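Local coordinates for protein VAL-1 (Chlorella virus, PDB 3GNE) that acts as a family 14 polysaccharide lyase, cleaving alginate by beta-elimination, with a mode of action that depends on pH, at residues A[173-178]-A[202-207]. Numbering follows the deposited sequence.
Sequences KMNTFK and INWSRS
The Phe177 ring has Ser205 OG at its edge, in the ring plane and 3.5 Å from Phe177 CZ; this hydroxyl is hydrogen-bonded to Leu210 O. The backbone N of Ser207 approaches CE1 obliquely. One face of the ring carries Asn175 ND2, 3.2 Å above the plane and displaced toward the rim. Across the contact, the Trp204 indole has Lys173 O at its edge, 3.1 Å from Trp204 CD1; one face is covered by Ile202 CG2 of its own segment, and its NE1 donates to Glu187 O. In one of its two conformers Met174, bent at chi2 and chi3, makes a long, oblique Met-aromatic contact, SD 5.2 Å from the centroid of the Trp204 five-membered ring. The turn after strand 166-173 thereby meets the loop leaving strand 195-202, at one end of the beta-sandwich. With chi1 at 53°, Asn175 turns its amide toward that loop, where OD1 accepts from Trp204 N at 2.8 Å, above the carbonyl plane, and from Ser205 N at 3.2 Å, nearer that plane. Where neither segment is regular strand, one buried oxygen thus satisfies two consecutive N-H groups through bent bonds (140° and 145°), its rotation restrained by Asn175 ND2 donating to Thr176 O.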
# COMPACT_ATOMS: atom_id res chain seq x y z
N LYS A 173 12.49 -3.93 -0.27
CA LYS A 173 13.84 -4.16 -0.80
C LYS A 173 13.90 -5.59 -1.30
O LYS A 173 13.65 -6.55 -0.56
CB LYS A 173 14.88 -3.96 0.31
CG LYS A 173 16.30 -4.29 -0.19
CD LYS A 173 17.33 -3.96 0.89
CE LYS A 173 18.70 -4.02 0.20
NZ LYS A 173 19.15 -5.41 -0.05
N MET A 174 14.20 -5.72 -2.60
CA MET A 174 14.26 -7.05 -3.18
C MET A 174 15.33 -7.91 -2.50
O MET A 174 16.36 -7.42 -2.07
CB MET A 174 14.58 -6.99 -4.69
CG MET A 174 13.41 -6.48 -5.53
SD MET A 174 12.01 -7.61 -5.61
CE MET A 174 12.82 -9.20 -5.78
N ASN A 175 15.00 -9.21 -2.48
CA ASN A 175 16.10 -10.13 -2.17
C ASN A 175 17.15 -10.09 -3.28
O ASN A 175 16.89 -9.63 -4.42
CB ASN A 175 15.57 -11.56 -2.11
CG ASN A 175 14.80 -11.96 -3.37
OD1 ASN A 175 13.62 -11.58 -3.53
ND2 ASN A 175 15.45 -12.69 -4.30
N THR A 176 18.33 -10.60 -2.94
CA THR A 176 19.39 -10.79 -3.95
C THR A 176 19.29 -12.19 -4.53
O THR A 176 18.48 -12.98 -4.04
CB THR A 176 20.79 -10.56 -3.42
OG1 THR A 176 21.03 -11.51 -2.37
CG2 THR A 176 20.88 -9.18 -2.78
N PHE A 177 20.07 -12.50 -5.54
CA PHE A 177 20.12 -13.82 -6.11
C PHE A 177 21.58 -14.23 -6.13
O PHE A 177 22.52 -13.44 -6.33
CB PHE A 177 19.59 -13.90 -7.55
CG PHE A 177 18.12 -13.44 -7.54
CD1 PHE A 177 17.12 -14.39 -7.53
CD2 PHE A 177 17.82 -12.10 -7.50
CE1 PHE A 177 15.79 -13.98 -7.49
CE2 PHE A 177 16.48 -11.67 -7.47
CZ PHE A 177 15.50 -12.64 -7.45
N LYS A 178 21.83 -15.51 -5.92
CA LYS A 178 23.29 -15.84 -6.02
C LYS A 178 23.33 -17.10 -6.89
O LYS A 178 22.48 -17.93 -6.52
CB LYS A 178 23.88 -15.91 -4.64
CG LYS A 178 24.03 -17.29 -4.03
CD LYS A 178 25.49 -17.56 -3.67
CE LYS A 178 25.73 -19.07 -3.80
NZ LYS A 178 24.59 -19.64 -4.60
N ILE A 202 12.96 -11.99 3.53
CA ILE A 202 11.86 -12.26 2.60
C ILE A 202 12.36 -12.65 1.23
O ILE A 202 13.33 -12.05 0.74
CB ILE A 202 11.05 -10.95 2.39
CG1 ILE A 202 10.51 -10.41 3.73
CG2 ILE A 202 9.95 -11.20 1.40
CD1 ILE A 202 9.94 -9.02 3.62
N ASN A 203 11.76 -13.64 0.61
CA ASN A 203 11.94 -13.84 -0.85
C ASN A 203 10.82 -13.07 -1.58
O ASN A 203 9.66 -13.46 -1.51
CB ASN A 203 11.95 -15.30 -1.23
CG ASN A 203 13.31 -15.97 -1.28
OD1 ASN A 203 13.33 -17.21 -1.34
ND2 ASN A 203 14.39 -15.24 -1.26
N TRP A 204 11.19 -12.01 -2.28
CA TRP A 204 10.18 -11.25 -3.03
C TRP A 204 9.95 -11.78 -4.42
O TRP A 204 8.86 -11.56 -4.98
CB TRP A 204 10.61 -9.79 -3.10
CG TRP A 204 10.34 -9.00 -1.86
CD1 TRP A 204 11.23 -8.38 -1.04
CD2 TRP A 204 9.01 -8.73 -1.30
NE1 TRP A 204 10.56 -7.75 -0.02
CE2 TRP A 204 9.21 -7.95 -0.16
CE3 TRP A 204 7.73 -9.09 -1.69
CZ2 TRP A 204 8.17 -7.49 0.65
CZ3 TRP A 204 6.66 -8.66 -0.92
CH2 TRP A 204 6.90 -7.87 0.22
N SER A 205 10.93 -12.48 -5.05
CA SER A 205 10.65 -13.02 -6.37
C SER A 205 11.61 -14.18 -6.59
O SER A 205 12.60 -14.34 -5.93
CB SER A 205 10.78 -12.00 -7.53
OG SER A 205 12.16 -11.83 -7.87
N ARG A 206 11.22 -14.94 -7.64
CA ARG A 206 11.99 -16.15 -7.94
C ARG A 206 13.13 -15.96 -8.93
O ARG A 206 13.91 -16.91 -9.13
CB ARG A 206 10.99 -17.19 -8.49
CG ARG A 206 10.59 -16.83 -9.92
CD ARG A 206 10.20 -18.09 -10.65
NE ARG A 206 9.32 -18.97 -9.92
CZ ARG A 206 9.43 -20.26 -9.63
NH1 ARG A 206 10.46 -21.02 -10.00
NH2 ARG A 206 8.45 -20.81 -8.93
N SER A 207 13.26 -14.79 -9.55
CA SER A 207 14.33 -14.65 -10.53
C SER A 207 14.63 -13.17 -10.72
O SER A 207 13.82 -12.29 -10.43
CB SER A 207 13.90 -15.41 -11.79
OG SER A 207 12.70 -14.91 -12.29